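Local coordinates for protein heat-inducible transcription repressor hrcA homolog (Thermotoga maritima, PDB 1STZ) that acts as a DNA-binding transcriptional repressor that is predicted to keep the class I heat-shock operons, grpE-dnaK-dnaJ and groELS, switched off, at residues L23-R28 against F86-M91; D81-R85 against V273-E278; Y134-P140 against V228-A234; E243-L247 against E285-V289; L263-V267 against S303-F307. One frame throughout, in Å; residues are numbered along the deposited sequence.

Contact 1 (L23-R28 against F86-M91); sequences LYCIVR and FYYEEM
Tyr24 and Tyr87 meet where two helices cross, and each carbonyl oxygen is taken within its own helix: Arg28 N lies 3.0 Å from Tyr24 O, and Met91 N 3.0 Å from Tyr87 O. The axes approach to 9.8 Å and cross at -105°. The tyrosine rings are nearly parallel, with planes at 28°, but slid so far apart that they barely overlap; Tyr24 CE2 comes to 3.5 Å from Tyr87 CE1. Val27 brings CG1 to 3.4 Å from Tyr87 CG, and that branch is turned there by standing opposite the backbone nitrogen (chi1 178°). Met91 sets its sulfur at the edge of the Tyr24 ring, a Met-aromatic contact, although the phenol oxygen is modelled too close for its details to be trusted. Further along, Leu23 packs on Leu62 of helix 52-64, so the contact joins the three-helix core of what is consistent with a winged-helix DNA-binding domain to helix 81-94, which follows the wing strands. No hydrogen bond or salt bridge spans the two segments, which implies that aromatic and aliphatic packing carries this crossing.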
# COMPACT_ATOMS: atom_id res chain seq x y z
N LEU A 23 -32.07 -16.38 9.03
CA LEU A 23 -31.78 -15.15 9.74
C LEU A 23 -30.45 -14.59 9.25
O LEU A 23 -30.30 -13.39 9.04
CB LEU A 23 -31.71 -15.41 11.24
CG LEU A 23 -32.03 -14.28 12.22
CD1 LEU A 23 -31.26 -14.43 13.52
CD2 LEU A 23 -31.88 -12.89 11.66
N TYR A 24 -29.49 -15.48 9.07
CA TYR A 24 -28.17 -15.12 8.59
C TYR A 24 -28.25 -14.46 7.21
O TYR A 24 -27.64 -13.42 6.98
CB TYR A 24 -27.30 -16.37 8.55
CG TYR A 24 -25.89 -16.12 8.18
CD1 TYR A 24 -25.42 -16.41 6.91
CD2 TYR A 24 -25.01 -15.57 9.10
CE1 TYR A 24 -24.11 -16.19 6.57
CE2 TYR A 24 -23.70 -15.34 8.77
CZ TYR A 24 -23.26 -15.65 7.51
OH TYR A 24 -21.97 -15.40 7.19
N CYS A 25 -29.04 -15.04 6.31
CA CYS A 25 -29.14 -14.49 4.95
C CYS A 25 -29.80 -13.12 4.93
O CYS A 25 -29.35 -12.23 4.22
CB CYS A 25 -29.87 -15.45 4.01
SG CYS A 25 -28.79 -16.77 3.44
N ILE A 26 -30.87 -12.96 5.72
CA ILE A 26 -31.58 -11.69 5.82
C ILE A 26 -30.62 -10.57 6.23
O ILE A 26 -30.56 -9.53 5.57
CB ILE A 26 -32.75 -11.80 6.84
CG1 ILE A 26 -33.91 -12.60 6.23
CG2 ILE A 26 -33.25 -10.43 7.29
CD1 ILE A 26 -34.84 -13.22 7.24
N VAL A 27 -29.87 -10.79 7.30
CA VAL A 27 -28.93 -9.80 7.82
C VAL A 27 -27.83 -9.50 6.81
O VAL A 27 -27.49 -8.35 6.58
CB VAL A 27 -28.30 -10.25 9.16
CG1 VAL A 27 -27.31 -9.21 9.64
CG2 VAL A 27 -29.37 -10.43 10.22
N ARG A 28 -27.29 -10.54 6.19
CA ARG A 28 -26.25 -10.38 5.18
C ARG A 28 -26.78 -9.58 3.99
O ARG A 28 -26.12 -8.68 3.48
CB ARG A 28 -25.78 -11.76 4.71
CG ARG A 28 -24.56 -11.73 3.83
CD ARG A 28 -24.38 -12.99 3.01
NE ARG A 28 -23.58 -14.01 3.69
CZ ARG A 28 -22.25 -13.95 3.84
NH1 ARG A 28 -21.56 -12.91 3.39
NH2 ARG A 28 -21.61 -14.94 4.47
N PHE A 86 -26.82 -11.65 16.57
CA PHE A 86 -26.83 -13.05 16.16
C PHE A 86 -25.91 -13.23 14.95
O PHE A 86 -25.11 -14.14 14.93
CB PHE A 86 -28.25 -13.52 15.81
CG PHE A 86 -28.30 -14.89 15.20
CD1 PHE A 86 -28.38 -16.02 16.00
CD2 PHE A 86 -28.22 -15.06 13.82
CE1 PHE A 86 -28.42 -17.29 15.43
CE2 PHE A 86 -28.27 -16.32 13.25
CZ PHE A 86 -28.36 -17.44 14.05
N TYR A 87 -26.03 -12.33 13.97
CA TYR A 87 -25.22 -12.40 12.75
C TYR A 87 -23.73 -12.32 13.09
O TYR A 87 -22.97 -13.17 12.67
CB TYR A 87 -25.59 -11.28 11.79
CG TYR A 87 -24.69 -11.15 10.59
CD1 TYR A 87 -24.86 -11.97 9.47
CD2 TYR A 87 -23.68 -10.19 10.55
CE1 TYR A 87 -24.02 -11.85 8.35
CE2 TYR A 87 -22.85 -10.06 9.45
CZ TYR A 87 -23.02 -10.88 8.35
OH TYR A 87 -22.18 -10.74 7.25
N TYR A 88 -23.34 -11.33 13.88
CA TYR A 88 -21.95 -11.17 14.31
C TYR A 88 -21.38 -12.43 15.00
O TYR A 88 -20.26 -12.83 14.69
CB TYR A 88 -21.81 -9.97 15.26
CG TYR A 88 -20.43 -9.77 15.85
CD1 TYR A 88 -19.40 -9.24 15.09
CD2 TYR A 88 -20.16 -10.11 17.16
CE1 TYR A 88 -18.12 -9.08 15.63
CE2 TYR A 88 -18.91 -9.93 17.72
CZ TYR A 88 -17.89 -9.41 16.95
OH TYR A 88 -16.64 -9.24 17.50
N GLU A 89 -22.14 -13.01 15.92
CA GLU A 89 -21.69 -14.20 16.64
C GLU A 89 -21.44 -15.37 15.69
O GLU A 89 -20.50 -16.14 15.88
CB GLU A 89 -22.72 -14.63 17.70
CG GLU A 89 -22.83 -13.69 18.90
CD GLU A 89 -21.55 -13.62 19.71
OE1 GLU A 89 -20.97 -14.68 20.04
OE2 GLU A 89 -21.11 -12.49 20.01
N GLU A 90 -22.28 -15.51 14.67
CA GLU A 90 -22.14 -16.59 13.70
C GLU A 90 -20.95 -16.35 12.77
O GLU A 90 -20.27 -17.31 12.39
CB GLU A 90 -23.42 -16.77 12.89
CG GLU A 90 -24.56 -17.41 13.68
CD GLU A 90 -24.30 -18.87 14.07
OE1 GLU A 90 -23.52 -19.58 13.36
OE2 GLU A 90 -24.88 -19.33 15.09
N MET A 91 -20.67 -15.10 12.42
CA MET A 91 -19.49 -14.80 11.58
C MET A 91 -18.21 -14.99 12.36
O MET A 91 -17.21 -15.42 11.79
CB MET A 91 -19.52 -13.39 11.01
CG MET A 91 -20.68 -13.12 10.07
SD MET A 91 -20.32 -13.41 8.30
CE MET A 91 -19.37 -14.94 8.29

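Contact 2 (D81-R85 against V273-E278); sequences DKGLR and VRIGRE
Arg85 joins helix 81-94 to the outermost strand 272-275 of the five-stranded antiparallel sheet in the GAF-clan C-terminal domain. Its CB, CG and CD pass Glu278 OE1, CB at 3.9 Å, and bends at chi2 (56°) and chi3 (63°) fold the chain back onto that carboxylate. NE bonds Glu278 OE1 at 3.1 Å, while NH2 meets OE2 of the same residue at 2.8 Å, nearly straight: a side-on, two-nitrogen salt bridge. NH2 also makes a weak bond to Val273 O, and NH1 turns to Glu89. Ile275 CD1 lies over one face of the guanidinium. Ile275 N reaches Glu278 OE2 at 2.8 Å from the carboxylate face opposite to Arg85 NH2, so two donors fix that oxygen. Beside this bridge, a water accepts from Arg277 NE, donates to Glu278 OE1 and makes a weak bond to Asp81 O. Asp81 OD1 is paired with Lys310; its OD2 takes Arg277 N at 3.0 Å, from above the carboxylate plane.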
# COMPACT_ATOMS: atom_id res chain seq x y z
N ASP A 81 -31.43 -5.11 16.66
CA ASP A 81 -30.10 -5.20 17.28
C ASP A 81 -29.80 -6.64 17.70
O ASP A 81 -28.66 -7.08 17.63
CB ASP A 81 -29.98 -4.27 18.48
CG ASP A 81 -29.96 -2.80 18.09
OD1 ASP A 81 -29.77 -2.52 16.88
OD2 ASP A 81 -30.15 -1.87 18.89
N LYS A 82 -30.83 -7.37 18.10
CA LYS A 82 -30.67 -8.78 18.46
C LYS A 82 -30.26 -9.61 17.23
O LYS A 82 -29.38 -10.45 17.31
CB LYS A 82 -31.95 -9.32 19.09
CG LYS A 82 -31.77 -10.67 19.72
CD LYS A 82 -33.10 -11.23 20.14
CE LYS A 82 -32.95 -12.50 20.94
NZ LYS A 82 -34.31 -13.06 21.24
N GLY A 83 -30.89 -9.34 16.10
CA GLY A 83 -30.53 -10.01 14.86
C GLY A 83 -29.15 -9.67 14.36
O GLY A 83 -28.46 -10.52 13.82
N LEU A 84 -28.74 -8.42 14.53
CA LEU A 84 -27.38 -8.03 14.19
C LEU A 84 -26.36 -8.75 15.07
O LEU A 84 -25.34 -9.18 14.57
CB LEU A 84 -27.19 -6.52 14.26
CG LEU A 84 -28.02 -5.76 13.25
CD1 LEU A 84 -27.96 -4.25 13.57
CD2 LEU A 84 -27.54 -6.03 11.84
N ARG A 85 -26.64 -8.87 16.36
CA ARG A 85 -25.78 -9.58 17.30
C ARG A 85 -25.69 -11.05 16.92
O ARG A 85 -24.62 -11.61 16.93
CB ARG A 85 -26.28 -9.42 18.73
CG ARG A 85 -25.67 -10.34 19.82
CD ARG A 85 -24.16 -10.32 19.98
NE ARG A 85 -23.66 -9.01 20.39
CZ ARG A 85 -22.39 -8.74 20.63
NH1 ARG A 85 -21.44 -9.67 20.53
NH2 ARG A 85 -22.05 -7.53 21.00
N VAL A 273 -17.57 -5.91 20.30
CA VAL A 273 -18.43 -4.95 19.62
C VAL A 273 -19.66 -4.67 20.47
O VAL A 273 -20.15 -5.55 21.15
CB VAL A 273 -18.83 -5.44 18.19
CG1 VAL A 273 -19.86 -6.59 18.24
CG2 VAL A 273 -19.35 -4.29 17.38
N ARG A 274 -20.10 -3.43 20.49
CA ARG A 274 -21.36 -3.04 21.10
C ARG A 274 -22.24 -2.50 19.97
O ARG A 274 -21.85 -1.55 19.30
CB ARG A 274 -21.16 -1.99 22.19
CG ARG A 274 -20.52 -2.62 23.44
CD ARG A 274 -20.33 -1.64 24.56
NE ARG A 274 -19.84 -2.26 25.77
CZ ARG A 274 -20.57 -2.96 26.64
NH1 ARG A 274 -21.89 -3.14 26.47
NH2 ARG A 274 -19.98 -3.48 27.69
N ILE A 275 -23.38 -3.15 19.75
CA ILE A 275 -24.28 -2.84 18.65
C ILE A 275 -25.52 -2.15 19.20
O ILE A 275 -26.18 -2.66 20.11
CB ILE A 275 -24.66 -4.16 17.89
CG1 ILE A 275 -23.43 -4.79 17.26
CG2 ILE A 275 -25.70 -3.90 16.81
CD1 ILE A 275 -23.57 -6.25 16.90
N GLY A 276 -25.84 -0.98 18.65
CA GLY A 276 -27.06 -0.26 18.97
C GLY A 276 -27.32 -0.04 20.46
O GLY A 276 -26.58 0.66 21.14
N ARG A 277 -28.37 -0.66 20.97
CA ARG A 277 -28.70 -0.54 22.38
C ARG A 277 -27.60 -1.00 23.35
O ARG A 277 -27.57 -0.58 24.51
CB ARG A 277 -30.01 -1.26 22.71
CG ARG A 277 -30.25 -2.58 21.98
CD ARG A 277 -29.38 -3.73 22.46
NE ARG A 277 -29.76 -5.03 21.87
CZ ARG A 277 -30.76 -5.80 22.27
NH1 ARG A 277 -31.55 -5.43 23.30
NH2 ARG A 277 -30.97 -6.96 21.65
N GLU A 278 -26.69 -1.85 22.88
CA GLU A 278 -25.59 -2.34 23.71
C GLU A 278 -24.63 -1.20 24.11
O GLU A 278 -23.94 -1.29 25.13
CB GLU A 278 -24.84 -3.47 23.02
CG GLU A 278 -25.65 -4.76 22.79
CD GLU A 278 -24.98 -5.75 21.83
OE1 GLU A 278 -25.54 -6.83 21.54
OE2 GLU A 278 -23.86 -5.45 21.34
O HOH W 1 -27.97 -6.96 20.69

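Contact 3 (Y134-P140 against V228-A234); sequences YVLIERP and VERYLDA
The Arg139 guanidinium is sandwiched between Leu232 CB, 3.6 Å above one face, and Val228 CG1, 3.2 Å above the other, both toward its rim. The arginine chain, extended from CG to NE, carries it there. At its edge NH1 donates to Glu229 O at 2.8 Å, striking that carbonyl from above its plane, while NH2 pairs with Glu117 of helix 116-131. The Arg230 guanidinium carries Glu138 OE2 over the centre of one face, a long salt bridge of charges alone in which no N-H points at the oxygen. Its plane contains Arg139 O, gripped end-on by NH1 at 2.8 Å and NH2 at 3.1 Å. The Glu138 carboxylate lies almost parallel to the Tyr231 ring, 4° between planes; its OE1 accepts from Ser303 N, and Tyr231 OH bonds Gln260. Tyr231 CE2 rests 3.6 Å from Glu138 CB. Between the strands, Val135 pairs with Ala234 and Ile137 with Leu232 as hydrogen-bonded pairs, Leu136 with Asp233 and Glu138 with Tyr231 as non-hydrogen-bonded ones. Arg139 N to Arg230 O, 3.0 Å, continues the ladder past the strand ends. This antiparallel pairing sets outermost strand 231-234 beside 134-138 in a sheet of order 2-1-5-4-3, as in GAF-like folds.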
# COMPACT_ATOMS: atom_id res chain seq x y z
N TYR A 134 -15.26 5.74 11.74
CA TYR A 134 -14.64 6.82 12.49
C TYR A 134 -13.83 6.19 13.60
O TYR A 134 -14.38 5.44 14.40
CB TYR A 134 -15.72 7.69 13.14
CG TYR A 134 -15.23 8.90 13.93
CD1 TYR A 134 -15.49 9.02 15.29
CD2 TYR A 134 -14.56 9.93 13.31
CE1 TYR A 134 -15.08 10.15 16.01
CE2 TYR A 134 -14.14 11.06 14.03
CZ TYR A 134 -14.40 11.15 15.37
OH TYR A 134 -13.98 12.25 16.09
N VAL A 135 -12.54 6.50 13.66
CA VAL A 135 -11.62 5.93 14.63
C VAL A 135 -11.13 6.94 15.66
O VAL A 135 -10.78 8.06 15.31
CB VAL A 135 -10.43 5.30 13.91
CG1 VAL A 135 -9.36 4.83 14.89
CG2 VAL A 135 -10.91 4.17 13.05
N LEU A 136 -11.15 6.54 16.93
CA LEU A 136 -10.44 7.25 18.00
C LEU A 136 -9.38 6.32 18.55
O LEU A 136 -9.69 5.17 18.87
CB LEU A 136 -11.38 7.64 19.13
CG LEU A 136 -12.50 8.61 18.83
CD1 LEU A 136 -13.26 8.87 20.11
CD2 LEU A 136 -12.04 9.93 18.21
N ILE A 137 -8.14 6.79 18.61
CA ILE A 137 -7.06 6.08 19.30
C ILE A 137 -6.59 6.95 20.46
O ILE A 137 -6.13 8.07 20.26
CB ILE A 137 -5.88 5.81 18.36
CG1 ILE A 137 -6.34 5.01 17.14
CG2 ILE A 137 -4.77 5.06 19.11
CD1 ILE A 137 -5.24 4.59 16.22
N GLU A 138 -6.68 6.41 21.67
CA GLU A 138 -6.12 7.03 22.84
C GLU A 138 -4.57 7.03 22.78
O GLU A 138 -3.97 5.96 22.71
CB GLU A 138 -6.62 6.29 24.08
CG GLU A 138 -6.49 7.06 25.37
CD GLU A 138 -7.00 6.30 26.58
OE1 GLU A 138 -7.06 5.04 26.54
OE2 GLU A 138 -7.31 6.96 27.59
N ARG A 139 -3.96 8.22 22.77
CA ARG A 139 -2.51 8.39 22.84
C ARG A 139 -1.97 7.93 24.20
O ARG A 139 -2.69 7.94 25.19
CB ARG A 139 -2.12 9.87 22.61
CG ARG A 139 -2.52 10.42 21.26
CD ARG A 139 -2.04 11.85 20.99
NE ARG A 139 -2.10 12.18 19.57
CZ ARG A 139 -3.09 12.84 18.95
NH1 ARG A 139 -4.18 13.26 19.59
NH2 ARG A 139 -2.99 13.07 17.65
N PRO A 140 -0.71 7.55 24.28
CA PRO A 140 -0.15 7.15 25.57
C PRO A 140 -0.30 8.30 26.58
O PRO A 140 -0.16 9.47 26.22
CB PRO A 140 1.33 6.90 25.25
CG PRO A 140 1.34 6.61 23.80
CD PRO A 140 0.30 7.50 23.21
N VAL A 228 -1.84 18.66 22.38
CA VAL A 228 -2.18 17.41 21.70
C VAL A 228 -3.46 16.86 22.34
O VAL A 228 -3.51 16.62 23.55
CB VAL A 228 -1.08 16.31 21.85
CG1 VAL A 228 -1.32 15.19 20.84
CG2 VAL A 228 0.30 16.90 21.66
N GLU A 229 -4.47 16.65 21.50
CA GLU A 229 -5.71 16.03 21.91
C GLU A 229 -5.37 14.66 22.55
O GLU A 229 -4.33 14.05 22.24
CB GLU A 229 -6.64 15.89 20.70
CG GLU A 229 -7.08 17.23 20.07
CD GLU A 229 -7.90 17.08 18.79
OE1 GLU A 229 -7.88 18.02 17.98
OE2 GLU A 229 -8.59 16.04 18.59
N ARG A 230 -6.19 14.20 23.47
CA ARG A 230 -5.93 12.93 24.13
C ARG A 230 -6.19 11.77 23.16
O ARG A 230 -5.59 10.72 23.27
CB ARG A 230 -6.76 12.76 25.41
CG ARG A 230 -5.91 12.50 26.66
CD ARG A 230 -6.43 11.40 27.52
NE ARG A 230 -5.47 10.42 28.03
CZ ARG A 230 -4.71 9.63 27.30
NH1 ARG A 230 -4.70 9.71 25.97
NH2 ARG A 230 -3.92 8.77 27.92
N TYR A 231 -7.09 11.99 22.21
CA TYR A 231 -7.40 11.00 21.18
C TYR A 231 -7.04 11.54 19.82
O TYR A 231 -7.32 12.68 19.53
CB TYR A 231 -8.89 10.67 21.19
CG TYR A 231 -9.32 9.96 22.45
CD1 TYR A 231 -9.67 10.68 23.58
CD2 TYR A 231 -9.38 8.58 22.50
CE1 TYR A 231 -10.05 10.04 24.74
CE2 TYR A 231 -9.76 7.92 23.68
CZ TYR A 231 -10.10 8.66 24.79
OH TYR A 231 -10.48 8.04 25.96
N LEU A 232 -6.42 10.70 19.00
CA LEU A 232 -6.27 10.92 17.56
C LEU A 232 -7.51 10.39 16.85
O LEU A 232 -7.86 9.22 17.03
CB LEU A 232 -5.07 10.14 17.03
CG LEU A 232 -4.88 10.13 15.50
CD1 LEU A 232 -3.40 10.15 15.15
CD2 LEU A 232 -5.56 8.93 14.82
N ASP A 233 -8.16 11.22 16.04
CA ASP A 233 -9.35 10.79 15.30
C ASP A 233 -9.08 10.72 13.80
O ASP A 233 -8.23 11.42 13.27
CB ASP A 233 -10.55 11.70 15.60
CG ASP A 233 -10.31 13.12 15.18
OD1 ASP A 233 -9.51 13.81 15.85
OD2 ASP A 233 -10.87 13.65 14.20
N ALA A 234 -9.82 9.88 13.10
CA ALA A 234 -9.72 9.79 11.64
C ALA A 234 -11.01 9.21 11.06
O ALA A 234 -11.69 8.46 11.74
CB ALA A 234 -8.53 8.92 11.26

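Contact 4 (E243-L247 against E285-V289); sequences ETLTL and EKFAV
Bends at chi2 (-80°), chi3 (-118°) and chi4 (67°) curl the Lys286 chain back until NZ meets Thr244 O, while Leu245, its CG opposite the carbonyl carbon, brings its methyls up to the Phe287 ring. The lysine bond is 2.6 Å from NZ to Thr244 O and lies in the carbonyl plane. NZ has a second partner in Asp249, whose carboxylate also accepts from Thr246 N, so ammonium, carboxylate and loop backbone form one network. Leu245 and Lys286 lie alongside each other, running opposite ways, with Leu245 CD2 4.0 Å from Lys286 CB. CD2 also lies over one face of the Phe287 ring, 4.0 Å above its plane near the rim, and CD1 comes equally near, 4.0 Å, to Phe287 CE2. A methionine in place of Lys286 would probably leave Thr244 O without this donor and the Asp249 carboxylate without its ammonium mate. Leu247 packs on Leu245 of the second subunit, placing the loop at the boundary with that subunit. Thr246, at the N-cap of helix 247-256, caps a backbone nitrogen of the first turn, and with Asp249 accepting from Thr246 N the helix start is consistent with a capping box.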
# COMPACT_ATOMS: atom_id res chain seq x y z
N GLU A 243 -25.31 6.52 4.06
CA GLU A 243 -26.71 6.92 3.90
C GLU A 243 -27.59 6.50 5.06
O GLU A 243 -28.67 7.04 5.23
CB GLU A 243 -27.29 6.37 2.59
CG GLU A 243 -28.14 7.38 1.82
CD GLU A 243 -29.63 7.36 2.18
OE1 GLU A 243 -30.21 6.28 2.47
OE2 GLU A 243 -30.25 8.45 2.14
N THR A 244 -27.14 5.53 5.84
CA THR A 244 -27.88 5.06 7.00
C THR A 244 -27.76 5.97 8.23
O THR A 244 -28.45 5.73 9.21
CB THR A 244 -27.44 3.60 7.36
OG1 THR A 244 -26.02 3.54 7.62
CG2 THR A 244 -27.64 2.67 6.15
N LEU A 245 -26.90 6.99 8.17
CA LEU A 245 -26.68 7.88 9.31
C LEU A 245 -27.21 9.27 9.00
O LEU A 245 -27.15 9.72 7.84
CB LEU A 245 -25.18 7.94 9.66
CG LEU A 245 -24.50 6.66 10.13
CD1 LEU A 245 -22.99 6.86 10.30
CD2 LEU A 245 -25.12 6.14 11.43
N THR A 246 -27.76 9.94 10.00
CA THR A 246 -28.26 11.30 9.82
C THR A 246 -27.27 12.28 10.43
O THR A 246 -26.36 11.89 11.15
CB THR A 246 -29.62 11.50 10.51
OG1 THR A 246 -29.47 11.29 11.92
CG2 THR A 246 -30.67 10.46 10.04
N LEU A 247 -27.48 13.55 10.13
CA LEU A 247 -26.73 14.66 10.69
C LEU A 247 -26.79 14.63 12.21
O LEU A 247 -25.77 14.81 12.87
CB LEU A 247 -27.30 15.99 10.18
CG LEU A 247 -26.36 17.16 9.94
CD1 LEU A 247 -27.15 18.45 9.74
CD2 LEU A 247 -25.36 17.32 11.05
N GLU A 285 -27.82 4.98 19.16
CA GLU A 285 -28.47 3.70 18.80
C GLU A 285 -28.23 3.24 17.37
O GLU A 285 -28.38 2.06 17.09
CB GLU A 285 -30.00 3.78 18.99
CG GLU A 285 -30.51 3.32 20.32
CD GLU A 285 -32.02 3.06 20.32
OE1 GLU A 285 -32.80 3.96 19.89
OE2 GLU A 285 -32.44 1.95 20.75
N LYS A 286 -27.90 4.17 16.48
CA LYS A 286 -27.63 3.86 15.06
C LYS A 286 -26.26 3.28 14.77
O LYS A 286 -26.01 2.85 13.64
CB LYS A 286 -27.78 5.11 14.20
CG LYS A 286 -29.14 5.75 14.31
CD LYS A 286 -30.17 5.05 13.48
CE LYS A 286 -30.71 6.02 12.43
NZ LYS A 286 -29.68 6.39 11.44
N PHE A 287 -25.39 3.27 15.78
CA PHE A 287 -23.97 2.88 15.63
C PHE A 287 -23.67 1.49 16.17
O PHE A 287 -24.45 0.93 16.94
CB PHE A 287 -23.09 3.87 16.40
CG PHE A 287 -23.12 5.26 15.83
CD1 PHE A 287 -23.99 6.22 16.33
CD2 PHE A 287 -22.28 5.60 14.80
CE1 PHE A 287 -24.02 7.50 15.81
CE2 PHE A 287 -22.31 6.91 14.26
CZ PHE A 287 -23.16 7.84 14.77
N ALA A 288 -22.55 0.94 15.71
CA ALA A 288 -21.82 -0.13 16.37
C ALA A 288 -20.41 0.42 16.69
O ALA A 288 -19.85 1.24 15.93
CB ALA A 288 -21.72 -1.31 15.46
N VAL A 289 -19.85 -0.00 17.82
CA VAL A 289 -18.46 0.32 18.17
C VAL A 289 -17.64 -0.92 18.45
O VAL A 289 -18.02 -1.71 19.29
CB VAL A 289 -18.32 1.07 19.51
CG1 VAL A 289 -17.11 2.02 19.48
CG2 VAL A 289 -19.58 1.70 19.94

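Contact 5 (L263-V267 against S303-F307); sequences LESLV and SVYLF
Tyr305, its CG opposite the carbonyl carbon (chi1 -57°), packs its ring tightly against Leu263, whereas Val267 and Ser303 meet more loosely beyond it. Leu263 CD2 stands almost squarely over the Tyr305 ring, 4.2 Å from the centroid and 12° off its normal, a CH-pi contact; Leu266 CB is at the ring edge, 4.2 Å from CE2. The hydroxyl donates to Leu263 O at 2.7 Å, from well above the carbonyl plane. Leu266 N takes the same oxygen from the opposite face. This lays helix 260-266 over one face of the GAF-like antiparallel sheet, on strand 299-309, whose Val304 and Leu306 turn to helices 116-131 and 314-334. A phenylalanine in place of Tyr305 would probably keep the methyl on the ring but leave Leu263 O without its hydroxyl donor and the helix end less firmly fixed. Leu263 CD2 also meets the edge of the Phe307 ring, 4.0 Å from CZ. On the looser side, Val267 CG1 stays 4.2 Å from Ser303 OG, and Glu264 is exposed.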
# COMPACT_ATOMS: atom_id res chain seq x y z
N LEU A 263 -16.59 6.52 27.26
CA LEU A 263 -15.73 5.73 26.37
C LEU A 263 -15.11 4.55 27.10
O LEU A 263 -15.00 3.45 26.55
CB LEU A 263 -14.62 6.56 25.74
CG LEU A 263 -14.97 7.48 24.57
CD1 LEU A 263 -13.66 8.11 24.05
CD2 LEU A 263 -15.69 6.73 23.46
N GLU A 264 -14.68 4.79 28.34
CA GLU A 264 -14.03 3.75 29.13
C GLU A 264 -15.00 2.61 29.46
O GLU A 264 -14.58 1.45 29.54
CB GLU A 264 -13.42 4.32 30.43
CG GLU A 264 -12.09 5.04 30.18
CD GLU A 264 -11.46 5.69 31.42
OE1 GLU A 264 -12.05 5.62 32.52
OE2 GLU A 264 -10.36 6.28 31.28
N SER A 265 -16.28 2.94 29.65
CA SER A 265 -17.32 1.95 29.97
C SER A 265 -17.63 1.03 28.78
O SER A 265 -18.15 -0.05 28.98
CB SER A 265 -18.62 2.65 30.42
OG SER A 265 -19.36 3.16 29.30
N LEU A 266 -17.32 1.48 27.57
CA LEU A 266 -17.51 0.68 26.37
C LEU A 266 -16.55 -0.50 26.28
O LEU A 266 -16.89 -1.57 25.76
CB LEU A 266 -17.34 1.54 25.11
CG LEU A 266 -18.36 2.65 24.91
CD1 LEU A 266 -17.99 3.50 23.71
CD2 LEU A 266 -19.75 2.08 24.71
N VAL A 267 -15.34 -0.30 26.79
CA VAL A 267 -14.27 -1.24 26.54
C VAL A 267 -14.35 -2.40 27.54
O VAL A 267 -14.51 -2.20 28.74
CB VAL A 267 -12.87 -0.51 26.46
CG1 VAL A 267 -12.47 0.11 27.80
CG2 VAL A 267 -11.79 -1.47 25.95
N SER A 303 -6.75 2.75 24.67
CA SER A 303 -7.86 2.13 23.98
C SER A 303 -8.04 2.66 22.54
O SER A 303 -7.67 3.80 22.22
CB SER A 303 -9.14 2.36 24.78
OG SER A 303 -9.00 1.75 26.06
N VAL A 304 -8.58 1.80 21.69
CA VAL A 304 -8.95 2.11 20.31
C VAL A 304 -10.44 1.88 20.12
O VAL A 304 -10.97 0.88 20.59
CB VAL A 304 -8.19 1.21 19.33
CG1 VAL A 304 -8.52 1.58 17.89
CG2 VAL A 304 -6.69 1.30 19.57
N TYR A 305 -11.09 2.79 19.42
CA TYR A 305 -12.52 2.73 19.13
C TYR A 305 -12.77 2.91 17.64
O TYR A 305 -12.22 3.82 17.03
CB TYR A 305 -13.27 3.83 19.88
CG TYR A 305 -13.06 3.78 21.37
CD1 TYR A 305 -11.97 4.41 21.95
CD2 TYR A 305 -13.95 3.12 22.20
CE1 TYR A 305 -11.77 4.38 23.32
CE2 TYR A 305 -13.76 3.08 23.56
CZ TYR A 305 -12.67 3.71 24.12
OH TYR A 305 -12.49 3.70 25.49
N LEU A 306 -13.59 2.03 17.07
CA LEU A 306 -14.10 2.15 15.71
C LEU A 306 -15.64 2.29 15.75
O LEU A 306 -16.34 1.36 16.17
CB LEU A 306 -13.77 0.87 14.94
CG LEU A 306 -13.73 0.80 13.42
CD1 LEU A 306 -14.39 -0.45 12.92
CD2 LEU A 306 -14.22 2.02 12.69
N PHE A 307 -16.14 3.40 15.28
CA PHE A 307 -17.57 3.65 15.20
C PHE A 307 -17.98 3.58 13.74
O PHE A 307 -17.38 4.21 12.90
CB PHE A 307 -17.91 5.03 15.75
CG PHE A 307 -17.65 5.19 17.20
CD1 PHE A 307 -16.45 5.72 17.65
CD2 PHE A 307 -18.63 4.87 18.13
CE1 PHE A 307 -16.22 5.89 19.02
CE2 PHE A 307 -18.40 5.03 19.47
CZ PHE A 307 -17.18 5.54 19.92

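How the contacts relate
Contacts 1 and 2 share helix 81-94, their centres about 12 Å apart: one face packs on helix 17-33 of the probable DNA-binding domain, while Arg85 and Asp81 hold segment 273-278. Tyr88 CE2 touches Val273 CG1 at 3.5 Å between them. Strand 272-275 of contact 2 bonds to strand 287-296 of contact 4 (Val289 N to Arg274 O, 2.9 Å), which lies next to strand 299-309 of contact 5 in the sheet, where Val289 CG1 touches Phe307 CE2 at 3.3 Å; strand 299-309 bonds in turn to contact 3 (Tyr305 N to Leu136 O, 2.8 Å). Arg274 NE also bonds Leu266 O, joining contacts 2 and 5. Contacts 1 and 3 lie farthest apart, about 31 Å between centres.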